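Local structure of phytoene synthase (5IYS) at residues R172-D177 and T198-K203; I183-E188 and T207-L212; E123-L128 and T191-A196. The protein probably condenses two farnesyl diphosphate molecules into dehydrosqualene, a magnesium-dependent step at the head of carotenoid synthesis. All coordinates share one frame; numbering follows the deposited sequence.

Interaction 1 (R172-D177 and T198-K203). With FPS (S-[(2E,6E)-3,7,11-trimethyldodeca-2,6,10-trienyl] trihydrogen thiodiphosphate), chain G.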
loop_
_atom_site.group_PDB
_atom_site.type_symbol
_atom_site.label_atom_id
_atom_site.label_comp_id
_atom_site.label_asym_id
_atom_site.label_seq_id
_atom_site.Cartn_x
_atom_site.Cartn_y
_atom_site.Cartn_z
ATOM N N ARG A 172 -6.462 1.558 -11.038
ATOM C CA ARG A 172 -7.535 2.465 -10.638
ATOM C C ARG A 172 -7.293 3.859 -11.219
ATOM O O ARG A 172 -8.247 4.594 -11.499
ATOM C CB ARG A 172 -7.634 2.489 -9.103
ATOM C CG ARG A 172 -8.756 3.357 -8.523
ATOM C CD ARG A 172 -8.555 3.492 -7.007
ATOM N NE ARG A 172 -7.400 4.356 -6.745
ATOM C CZ ARG A 172 -6.896 4.607 -5.542
ATOM N NH1 ARG A 172 -7.352 3.941 -4.491
ATOM N NH2 ARG A 172 -5.930 5.508 -5.407
ATOM N N ASP A 173 -6.035 4.249 -11.397
ATOM C CA ASP A 173 -5.708 5.668 -11.523
ATOM C C ASP A 173 -5.050 5.987 -12.872
ATOM O O ASP A 173 -4.365 7.006 -13.009
ATOM C CB ASP A 173 -4.755 6.129 -10.411
ATOM C CG ASP A 173 -5.382 6.108 -9.014
ATOM O OD1 ASP A 173 -6.625 6.083 -8.894
ATOM O OD2 ASP A 173 -4.612 6.136 -8.026
ATOM N N VAL A 174 -5.278 5.162 -13.888
ATOM C CA VAL A 174 -4.560 5.350 -15.142
ATOM C C VAL A 174 -4.698 6.784 -15.684
ATOM O O VAL A 174 -3.712 7.411 -16.082
ATOM C CB VAL A 174 -4.987 4.335 -16.196
ATOM C CG1 VAL A 174 -4.385 4.695 -17.544
ATOM C CG2 VAL A 174 -4.599 2.913 -15.775
ATOM N N GLY A 175 -5.914 7.317 -15.689
ATOM C CA GLY A 175 -6.145 8.627 -16.309
ATOM C C GLY A 175 -5.518 9.795 -15.569
ATOM O O GLY A 175 -4.865 10.653 -16.183
ATOM N N GLU A 176 -5.752 9.849 -14.260
ATOM C CA GLU A 176 -5.180 10.879 -13.384
ATOM C C GLU A 176 -3.654 10.808 -13.430
ATOM O O GLU A 176 -2.985 11.842 -13.542
ATOM C CB GLU A 176 -5.695 10.741 -11.940
ATOM C CG GLU A 176 -6.862 11.695 -11.586
ATOM C CD GLU A 176 -8.070 11.010 -10.934
ATOM O OE1 GLU A 176 -7.873 10.265 -9.944
ATOM O OE2 GLU A 176 -9.226 11.245 -11.371
ATOM N N ASP A 177 -3.109 9.594 -13.463
ATOM C CA ASP A 177 -1.644 9.431 -13.540
ATOM C C ASP A 177 -1.099 10.048 -14.835
ATOM O O ASP A 177 -0.148 10.839 -14.816
ATOM C CB ASP A 177 -1.252 7.956 -13.463
ATOM C CG ASP A 177 -1.263 7.416 -12.033
ATOM O OD1 ASP A 177 -1.301 8.235 -11.101
ATOM O OD2 ASP A 177 -1.266 6.179 -11.848
ATOM N N THR A 198 -2.246 7.704 -26.388
ATOM C CA THR A 198 -3.370 8.592 -26.604
ATOM C C THR A 198 -4.657 8.034 -25.996
ATOM O O THR A 198 -5.534 8.774 -25.555
ATOM C CB THR A 198 -3.544 8.859 -28.109
ATOM O OG1 THR A 198 -3.980 10.211 -28.288
ATOM C CG2 THR A 198 -4.546 7.891 -28.733
ATOM N N MET A 199 -4.746 6.714 -25.932
ATOM C CA MET A 199 -5.920 6.070 -25.361
ATOM C C MET A 199 -6.043 6.344 -23.855
ATOM O O MET A 199 -7.074 6.040 -23.247
ATOM C CB MET A 199 -5.840 4.561 -25.594
ATOM C CG MET A 199 -5.584 4.148 -27.031
ATOM S SD MET A 199 -5.720 2.357 -27.241
ATOM C CE MET A 199 -5.513 2.264 -29.034
ATOM N N LEU A 200 -4.973 6.868 -23.260
ATOM C CA LEU A 200 -4.869 6.981 -21.807
ATOM C C LEU A 200 -5.570 8.235 -21.305
ATOM O O LEU A 200 -5.725 8.413 -20.101
ATOM C CB LEU A 200 -3.411 6.998 -21.341
ATOM C CG LEU A 200 -2.526 5.794 -21.654
ATOM C CD1 LEU A 200 -1.194 5.904 -20.894
ATOM C CD2 LEU A 200 -3.249 4.479 -21.332
ATOM N N LYS A 201 -6.006 9.090 -22.223
ATOM C CA LYS A 201 -6.655 10.340 -21.822
ATOM C C LYS A 201 -8.161 10.336 -22.044
ATOM O O LYS A 201 -8.841 11.311 -21.723
ATOM C CB LYS A 201 -6.017 11.557 -22.505
ATOM C CG LYS A 201 -5.970 11.492 -24.028
ATOM C CD LYS A 201 -5.263 12.714 -24.621
ATOM C CE LYS A 201 -3.745 12.586 -24.547
ATOM N NZ LYS A 201 -3.052 13.910 -24.480
ATOM N N GLU A 202 -8.685 9.208 -22.513
ATOM C CA GLU A 202 -10.118 9.066 -22.769
ATOM C C GLU A 202 -10.924 8.721 -21.515
ATOM O O GLU A 202 -10.361 8.263 -20.514
ATOM C CB GLU A 202 -10.348 8.046 -23.890
ATOM C CG GLU A 202 -10.274 8.679 -25.276
ATOM C CD GLU A 202 -9.632 7.782 -26.313
ATOM O OE1 GLU A 202 -8.806 8.288 -27.115
ATOM O OE2 GLU A 202 -9.970 6.577 -26.334
ATOM N N LYS A 203 -12.237 8.929 -21.570
ATOM C CA LYS A 203 -13.110 8.652 -20.426
ATOM C C LYS A 203 -13.318 7.162 -20.152
ATOM O O LYS A 203 -13.317 6.730 -18.996
ATOM C CB LYS A 203 -14.459 9.360 -20.583
ATOM C CG LYS A 203 -14.333 10.882 -20.560
ATOM C CD LYS A 203 -15.391 11.526 -19.666
ATOM C CE LYS A 203 -15.412 10.921 -18.253
ATOM N NZ LYS A 203 -14.179 11.160 -17.428
HETATM C C1 FPS G . -2.537 2.691 -0.836
HETATM S S1 FPS G . -2.196 3.892 0.394
HETATM C C2 FPS G . -1.614 1.551 -0.446
HETATM C C3 FPS G . -0.994 0.740 -1.321
HETATM C C4 FPS G . -1.207 0.895 -2.797
HETATM C C5 FPS G . -0.086 -0.378 -0.846
HETATM C C6 FPS G . 0.074 -0.483 0.670
HETATM C C7 FPS G . 0.665 -1.840 0.998
HETATM C C8 FPS G . 0.306 -2.534 2.093
HETATM C C10 FPS G . 1.056 -3.817 2.378
HETATM C C9 FPS G . -0.743 -2.054 3.068
HETATM C C11 FPS G . 0.053 -4.966 2.508
HETATM C C12 FPS G . 0.744 -6.238 2.972
HETATM C C13 FPS G . 0.836 -6.636 4.261
HETATM C C14 FPS G . 1.520 -7.937 4.595
HETATM C C15 FPS G . 0.245 -5.834 5.391
HETATM P PA FPS G . -3.719 5.277 0.549
HETATM O O1A FPS G . -3.778 5.859 1.892
HETATM O O2A FPS G . -3.171 6.444 -0.428
HETATM O O3A FPS G . -5.128 4.829 -0.052
HETATM P PB FPS G . -5.341 5.104 -1.639
HETATM O O1B FPS G . -6.048 6.413 -1.860
HETATM O O2B FPS G . -6.078 3.871 -2.104
HETATM O O3B FPS G . -4.048 5.197 -2.420
#
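The guanidinium of Arg172 meets the terminal phosphate of FPS at its edge, with the phosphorus PB in its plane, and another part of the same edge faces the carboxylate carbon of Asp173. Toward the ligand, Arg172 NH1 donates to FPS O2B at 2.7 Å (N-H...O 159°). Asp173 is gripped side-on: Arg172 NE reaches Asp173 OD1 at 2.9 Å, from above the carboxylate plane, while Arg172 NH2 meets the syn lone pair of Asp173 OD2 at 3.0 Å. A bend at chi3 (71°) of Arg172 turns the group back to its sequence neighbour. Gln252 also receives a bond from NH1.

Val174 and Gly175, at the start of helix 174-179, rest on the loop between helices 187-193 and 207-227, by apolar side chains and by backbone on carbonyl. Val174 CG1 lies 4.0 Å from Leu200 CD2, the side chains crossing at about a right angle. Gly175 CA rests 3.8 Å from Leu200 O, a carbonyl buried here without a polar partner.

Arg172 belongs to the FPS pocket, and Asp173 binds magnesium in a structure of this protein, though not in this model. The bidentate pair fixes the rotation of a cationic group that would help to balance the diphosphate charge.

Interaction 2 (I183-E188 and T207-L212)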
loop_
_atom_site.group_PDB
_atom_site.type_symbol
_atom_site.label_atom_id
_atom_site.label_comp_id
_atom_site.label_asym_id
_atom_site.label_seq_id
_atom_site.Cartn_x
_atom_site.Cartn_y
_atom_site.Cartn_z
ATOM N N ILE A 183 3.116 7.210 -16.630
ATOM C CA ILE A 183 2.541 5.969 -17.139
ATOM C C ILE A 183 3.203 4.829 -16.391
ATOM O O ILE A 183 4.410 4.639 -16.515
ATOM C CB ILE A 183 2.759 5.794 -18.668
ATOM C CG1 ILE A 183 2.119 6.966 -19.427
ATOM C CG2 ILE A 183 2.190 4.450 -19.150
ATOM C CD1 ILE A 183 2.249 6.872 -20.956
ATOM N N TYR A 184 2.425 4.127 -15.569
ATOM C CA TYR A 184 2.913 2.904 -14.925
ATOM C C TYR A 184 2.744 1.637 -15.761
ATOM O O TYR A 184 3.411 0.629 -15.536
ATOM C CB TYR A 184 2.231 2.752 -13.554
ATOM C CG TYR A 184 2.666 3.820 -12.572
ATOM C CD1 TYR A 184 3.836 3.676 -11.829
ATOM C CD2 TYR A 184 1.926 4.995 -12.418
ATOM C CE1 TYR A 184 4.237 4.643 -10.943
ATOM C CE2 TYR A 184 2.316 5.971 -11.524
ATOM C CZ TYR A 184 3.467 5.780 -10.779
ATOM O OH TYR A 184 3.853 6.744 -9.871
ATOM N N LEU A 185 1.767 1.622 -16.657
ATOM C CA LEU A 185 1.622 0.486 -17.561
ATOM C C LEU A 185 2.929 0.304 -18.349
ATOM O O LEU A 185 3.626 1.280 -18.615
ATOM C CB LEU A 185 0.463 0.731 -18.534
ATOM C CG LEU A 185 -0.887 1.052 -17.893
ATOM C CD1 LEU A 185 -1.912 1.374 -18.988
ATOM C CD2 LEU A 185 -1.373 -0.097 -17.007
ATOM N N THR A 186 3.311 -0.942 -18.606
ATOM C CA THR A 186 4.628 -1.194 -19.154
ATOM C C THR A 186 4.672 -0.936 -20.657
ATOM O O THR A 186 3.667 -1.058 -21.368
ATOM C CB THR A 186 5.175 -2.590 -18.810
ATOM O OG1 THR A 186 4.493 -3.596 -19.567
ATOM C CG2 THR A 186 5.020 -2.870 -17.315
ATOM N N LYS A 187 5.822 -0.464 -21.117
ATOM C CA LYS A 187 6.045 -0.379 -22.557
ATOM C C LYS A 187 5.762 -1.687 -23.287
ATOM O O LYS A 187 5.074 -1.716 -24.310
ATOM C CB LYS A 187 7.447 0.136 -22.836
ATOM C CG LYS A 187 7.586 1.599 -22.506
ATOM C CD LYS A 187 8.921 2.133 -23.008
ATOM C CE LYS A 187 9.181 3.549 -22.498
ATOM N NZ LYS A 187 10.649 3.809 -22.468
ATOM N N GLU A 188 6.183 -2.790 -22.688
ATOM C CA GLU A 188 5.972 -4.089 -23.289
ATOM C C GLU A 188 4.505 -4.491 -23.386
ATOM O O GLU A 188 4.052 -4.952 -24.440
ATOM C CB GLU A 188 6.848 -5.117 -22.586
ATOM C CG GLU A 188 6.201 -6.439 -22.251
ATOM C CD GLU A 188 7.153 -7.307 -21.447
ATOM O OE1 GLU A 188 6.964 -7.424 -20.213
ATOM O OE2 GLU A 188 8.157 -7.758 -22.043
ATOM N N THR A 207 -10.902 -0.896 -26.662
ATOM C CA THR A 207 -10.880 -2.351 -26.615
ATOM C C THR A 207 -9.487 -2.857 -26.288
ATOM O O THR A 207 -9.352 -3.746 -25.453
ATOM C CB THR A 207 -11.386 -2.970 -27.942
ATOM O OG1 THR A 207 -12.782 -2.693 -28.055
ATOM C CG2 THR A 207 -11.159 -4.494 -27.988
ATOM N N GLN A 208 -8.477 -2.287 -26.936
ATOM C CA GLN A 208 -7.103 -2.688 -26.701
ATOM C C GLN A 208 -6.695 -2.434 -25.243
ATOM O O GLN A 208 -6.002 -3.261 -24.655
ATOM C CB GLN A 208 -6.134 -1.959 -27.633
ATOM C CG GLN A 208 -6.259 -2.330 -29.111
ATOM C CD GLN A 208 -7.475 -1.708 -29.766
ATOM O OE1 GLN A 208 -8.066 -0.754 -29.249
ATOM N NE2 GLN A 208 -7.877 -2.269 -30.901
ATOM N N LEU A 209 -7.059 -1.268 -24.708
ATOM C CA LEU A 209 -6.703 -0.927 -23.317
ATOM C C LEU A 209 -7.466 -1.770 -22.295
ATOM O O LEU A 209 -6.954 -2.068 -21.201
ATOM C CB LEU A 209 -6.844 0.578 -23.058
ATOM C CG LEU A 209 -6.478 1.132 -21.675
ATOM C CD1 LEU A 209 -4.989 0.917 -21.316
ATOM C CD2 LEU A 209 -6.829 2.610 -21.619
ATOM N N VAL A 210 -8.661 -2.225 -22.660
ATOM C CA VAL A 210 -9.393 -3.132 -21.781
ATOM C C VAL A 210 -8.666 -4.470 -21.674
ATOM O O VAL A 210 -8.467 -4.998 -20.579
ATOM C CB VAL A 210 -10.866 -3.312 -22.201
ATOM C CG1 VAL A 210 -11.536 -4.378 -21.323
ATOM C CG2 VAL A 210 -11.620 -1.978 -22.060
ATOM N N ALA A 211 -8.157 -4.948 -22.809
ATOM C CA ALA A 211 -7.362 -6.168 -22.847
ATOM C C ALA A 211 -6.181 -6.077 -21.890
ATOM O O ALA A 211 -5.943 -7.001 -21.107
ATOM C CB ALA A 211 -6.884 -6.421 -24.260
ATOM N N LEU A 212 -5.411 -4.998 -22.017
ATOM C CA LEU A 212 -4.236 -4.767 -21.197
ATOM C C LEU A 212 -4.608 -4.647 -19.716
ATOM O O LEU A 212 -4.048 -5.358 -18.885
ATOM C CB LEU A 212 -3.518 -3.496 -21.653
ATOM C CG LEU A 212 -2.169 -3.141 -21.015
ATOM C CD1 LEU A 212 -1.459 -2.026 -21.809
ATOM C CD2 LEU A 212 -2.325 -2.747 -19.551
#
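Leu185 reaches across to helix 207-227 with both of its methyls. Its CD2 meets Leu212 CD2 at 3.8 Å, and its CD1 lies 3.9 Å from Leu209 CD1, with Leu212 CD2 a little farther off at 4.2 Å. The branch of Leu185 therefore fits against two leucines one helical turn apart, running at about a right angle to Leu209 and at a slant to Leu212. Both have CG anti to N; Leu212 starts toward Leu185, whereas Leu209 sets off to one side and only its end comes near. All three leucines are buried, and this is the dense part of the contact. Leu212 also packs on Met190 and Phe193 of helix 187-193, and Leu209 on Leu200.

In the all-helical fold of the squalene/phytoene synthase family, the contact sets the turn that leads into helix 187-193 against the first turns of helix 207-227. Thr186 is the N-cap of the shorter helix, its OG1 accepting from Asp189 N, and Leu185 O accepts from Gln121 NE2, so the turn is held by the Leu185 carbonyl and by the cap.

The outer side is looser and polar. Lys187 and Glu188 are exposed and pair with the start of helix 125-143 and the residues just before it: Lys187 NZ forms a salt bridge with Glu123, and Glu188 OE1 makes a weak bond to Arg125 N. Thr207 is likewise exposed.

Interaction 3 (E123-L128 and T191-A196)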
loop_
_atom_site.group_PDB
_atom_site.type_symbol
_atom_site.label_atom_id
_atom_site.label_comp_id
_atom_site.label_asym_id
_atom_site.label_seq_id
_atom_site.Cartn_x
_atom_site.Cartn_y
_atom_site.Cartn_z
ATOM N N GLU A 123 9.829 -0.358 -18.480
ATOM C CA GLU A 123 9.901 -0.973 -19.799
ATOM C C GLU A 123 9.277 -2.363 -19.790
ATOM O O GLU A 123 8.529 -2.731 -20.706
ATOM C CB GLU A 123 11.346 -0.982 -20.329
ATOM C CG GLU A 123 12.181 0.198 -19.816
ATOM C CD GLU A 123 12.987 0.914 -20.890
ATOM O OE1 GLU A 123 14.216 1.047 -20.715
ATOM O OE2 GLU A 123 12.393 1.396 -21.883
ATOM N N THR A 124 9.466 -3.095 -18.696
ATOM C CA THR A 124 8.954 -4.465 -18.632
ATOM C C THR A 124 8.077 -4.680 -17.383
ATOM O O THR A 124 8.121 -3.868 -16.466
ATOM C CB THR A 124 10.123 -5.457 -18.592
ATOM O OG1 THR A 124 10.900 -5.191 -17.423
ATOM C CG2 THR A 124 11.044 -5.267 -19.809
ATOM N N ARG A 125 7.387 -5.816 -17.304
ATOM C CA ARG A 125 6.665 -6.193 -16.093
ATOM C C ARG A 125 7.623 -6.521 -14.960
ATOM O O ARG A 125 7.303 -6.323 -13.793
ATOM C CB ARG A 125 5.758 -7.394 -16.352
ATOM C CG ARG A 125 4.521 -7.038 -17.157
ATOM C CD ARG A 125 3.300 -7.822 -16.704
ATOM N NE ARG A 125 2.143 -7.558 -17.561
ATOM C CZ ARG A 125 1.037 -8.298 -17.594
ATOM N NH1 ARG A 125 0.919 -9.372 -16.820
ATOM N NH2 ARG A 125 0.056 -7.976 -18.431
ATOM N N LYS A 126 8.796 -7.041 -15.301
ATOM C CA LYS A 126 9.847 -7.201 -14.297
ATOM C C LYS A 126 10.210 -5.872 -13.651
ATOM O O LYS A 126 10.412 -5.797 -12.426
ATOM C CB LYS A 126 11.092 -7.815 -14.936
ATOM C CG LYS A 126 12.075 -8.427 -13.949
ATOM C CD LYS A 126 12.646 -9.724 -14.526
ATOM C CE LYS A 126 13.993 -10.089 -13.914
ATOM N NZ LYS A 126 14.775 -11.027 -14.777
ATOM N N ASP A 127 10.384 -4.850 -14.487
ATOM C CA ASP A 127 10.696 -3.516 -13.981
ATOM C C ASP A 127 9.557 -3.051 -13.070
ATOM O O ASP A 127 9.782 -2.458 -12.006
ATOM C CB ASP A 127 10.857 -2.498 -15.112
ATOM C CG ASP A 127 12.117 -2.717 -15.931
ATOM O OD1 ASP A 127 13.202 -2.850 -15.335
ATOM O OD2 ASP A 127 12.007 -2.809 -17.170
ATOM N N LEU A 128 8.333 -3.263 -13.533
ATOM C CA LEU A 128 7.181 -2.779 -12.780
ATOM C C LEU A 128 7.086 -3.547 -11.460
ATOM O O LEU A 128 6.753 -2.970 -10.426
ATOM C CB LEU A 128 5.879 -2.942 -13.571
ATOM C CG LEU A 128 4.582 -2.431 -12.906
ATOM C CD1 LEU A 128 4.692 -0.977 -12.414
ATOM C CD2 LEU A 128 3.380 -2.564 -13.839
ATOM N N THR A 191 2.726 -2.324 -26.116
ATOM C CA THR A 191 3.032 -2.953 -27.402
ATOM C C THR A 191 2.270 -4.269 -27.635
ATOM O O THR A 191 1.650 -4.445 -28.687
ATOM C CB THR A 191 4.550 -3.140 -27.571
ATOM O OG1 THR A 191 5.199 -1.864 -27.487
ATOM C CG2 THR A 191 4.875 -3.797 -28.898
ATOM N N ARG A 192 2.241 -5.150 -26.635
ATOM C CA ARG A 192 1.600 -6.463 -26.757
ATOM C C ARG A 192 0.106 -6.328 -27.075
ATOM O O ARG A 192 -0.428 -7.064 -27.920
ATOM C CB ARG A 192 1.849 -7.304 -25.490
ATOM C CG ARG A 192 0.835 -8.416 -25.206
ATOM C CD ARG A 192 1.184 -9.202 -23.938
ATOM N NE ARG A 192 0.227 -10.278 -23.665
ATOM C CZ ARG A 192 0.057 -10.850 -22.476
ATOM N NH1 ARG A 192 0.786 -10.466 -21.433
ATOM N NH2 ARG A 192 -0.870 -11.786 -22.322
ATOM N N PHE A 193 -0.548 -5.341 -26.461
ATOM C CA PHE A 193 -1.995 -5.205 -26.575
ATOM C C PHE A 193 -2.395 -4.136 -27.591
ATOM O O PHE A 193 -3.579 -3.896 -27.804
ATOM C CB PHE A 193 -2.646 -4.950 -25.204
ATOM C CG PHE A 193 -2.574 -6.131 -24.271
ATOM C CD1 PHE A 193 -3.447 -7.203 -24.412
ATOM C CD2 PHE A 193 -1.561 -6.218 -23.323
ATOM C CE1 PHE A 193 -3.350 -8.331 -23.586
ATOM C CE2 PHE A 193 -1.445 -7.333 -22.511
ATOM C CZ PHE A 193 -2.350 -8.374 -22.611
ATOM N N GLY A 194 -1.408 -3.478 -28.189
ATOM C CA GLY A 194 -1.667 -2.416 -29.159
ATOM C C GLY A 194 -2.370 -1.205 -28.573
ATOM O O GLY A 194 -3.341 -0.703 -29.139
ATOM N N VAL A 195 -1.893 -0.753 -27.415
ATOM C CA VAL A 195 -2.376 0.482 -26.807
ATOM C C VAL A 195 -1.474 1.645 -27.188
ATOM O O VAL A 195 -0.261 1.561 -27.064
ATOM C CB VAL A 195 -2.406 0.387 -25.257
ATOM C CG1 VAL A 195 -2.890 1.710 -24.660
ATOM C CG2 VAL A 195 -3.325 -0.755 -24.838
ATOM N N ALA A 196 -2.085 2.750 -27.595
ATOM C CA ALA A 196 -1.347 3.978 -27.862
ATOM C C ALA A 196 -1.573 4.884 -26.672
ATOM O O ALA A 196 -2.637 4.827 -26.047
ATOM C CB ALA A 196 -1.866 4.646 -29.136
#
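Charge comes first: Arg125 and Arg192 bring their guanidinium groups together, with Arg125 NH2 4.0 Å from Arg192 NH1. This surface contact, away from the annotated sites, joins the start of helix 125-143 to the last turn of helix 187-193. The approach is uneven, since Arg192 NH1 lies over one face of the Arg125 group, while Arg125 NH2 comes at the Arg192 group obliquely; the two planes are 33° apart and the side chains cross at about a right angle. Arg192 reaches the meeting point extended from CG to NE; it also touches a crystal neighbour, so its pose may owe something to the lattice. Each is a positive group, but Arg125 also has polar partners: a salt bridge from NE to Asp189 and a hydrogen bond from NH2 to Ser215.

Packing comes from Phe193. Arg125 NH2 stands 4.4 Å from Phe193 CE2, an oblique approach to the ring. On its own side, Phe193 lies against Arg192: Phe193 CZ sits over one face of the Arg192 guanidinium, near the rim, and Arg192 CG over one face of the ring. The ring also packs on Ala211 and Leu212 of helix 207-227.

Caps close both helix ends. Thr124 and Asp127 form a capping box at the start of helix 125-143: Asp127 N donates to Thr124 OG1 at 3.0 Å, and Thr124 N to Asp127 OD2, through its anti lone pair, also at 3.0 Å. Thr124 OG1 gives Asp127 OD2 a second bond of 2.6 Å, from well above the carboxylate plane. Helix 187-193 closes with a Schellman motif at Gly194, whose positive phi suits glycine.

Because Asp189 offsets the charge of Arg125 and Arg192 is exposed, the mutual repulsion is probably tempered by the carboxylate and by solvent.

From the N terminus the segments run 123-128, 172-177, 183-188, 191-196, 198-203, 207-212. Interaction 3 closes the longest loop, with 62 intervening residues, mostly helical; interaction 1 closes one of 20 and interaction 2 one of 18. Every pair of contacts crosses rather than nests, since the loops open and close in the same order. Together they tie the start of helix 125-143, the end of helix 155-172 with helix 174-179, helix 187-193 and the start of helix 207-227 on one side of the chain's centre. Interactions 1 and 2 meet where Leu200 CD1 lies 3.6 Å from Ile183 CD1; interactions 1 and 3 touch through Met199 and Gly194; interactions 2 and 3 share helix 187-193.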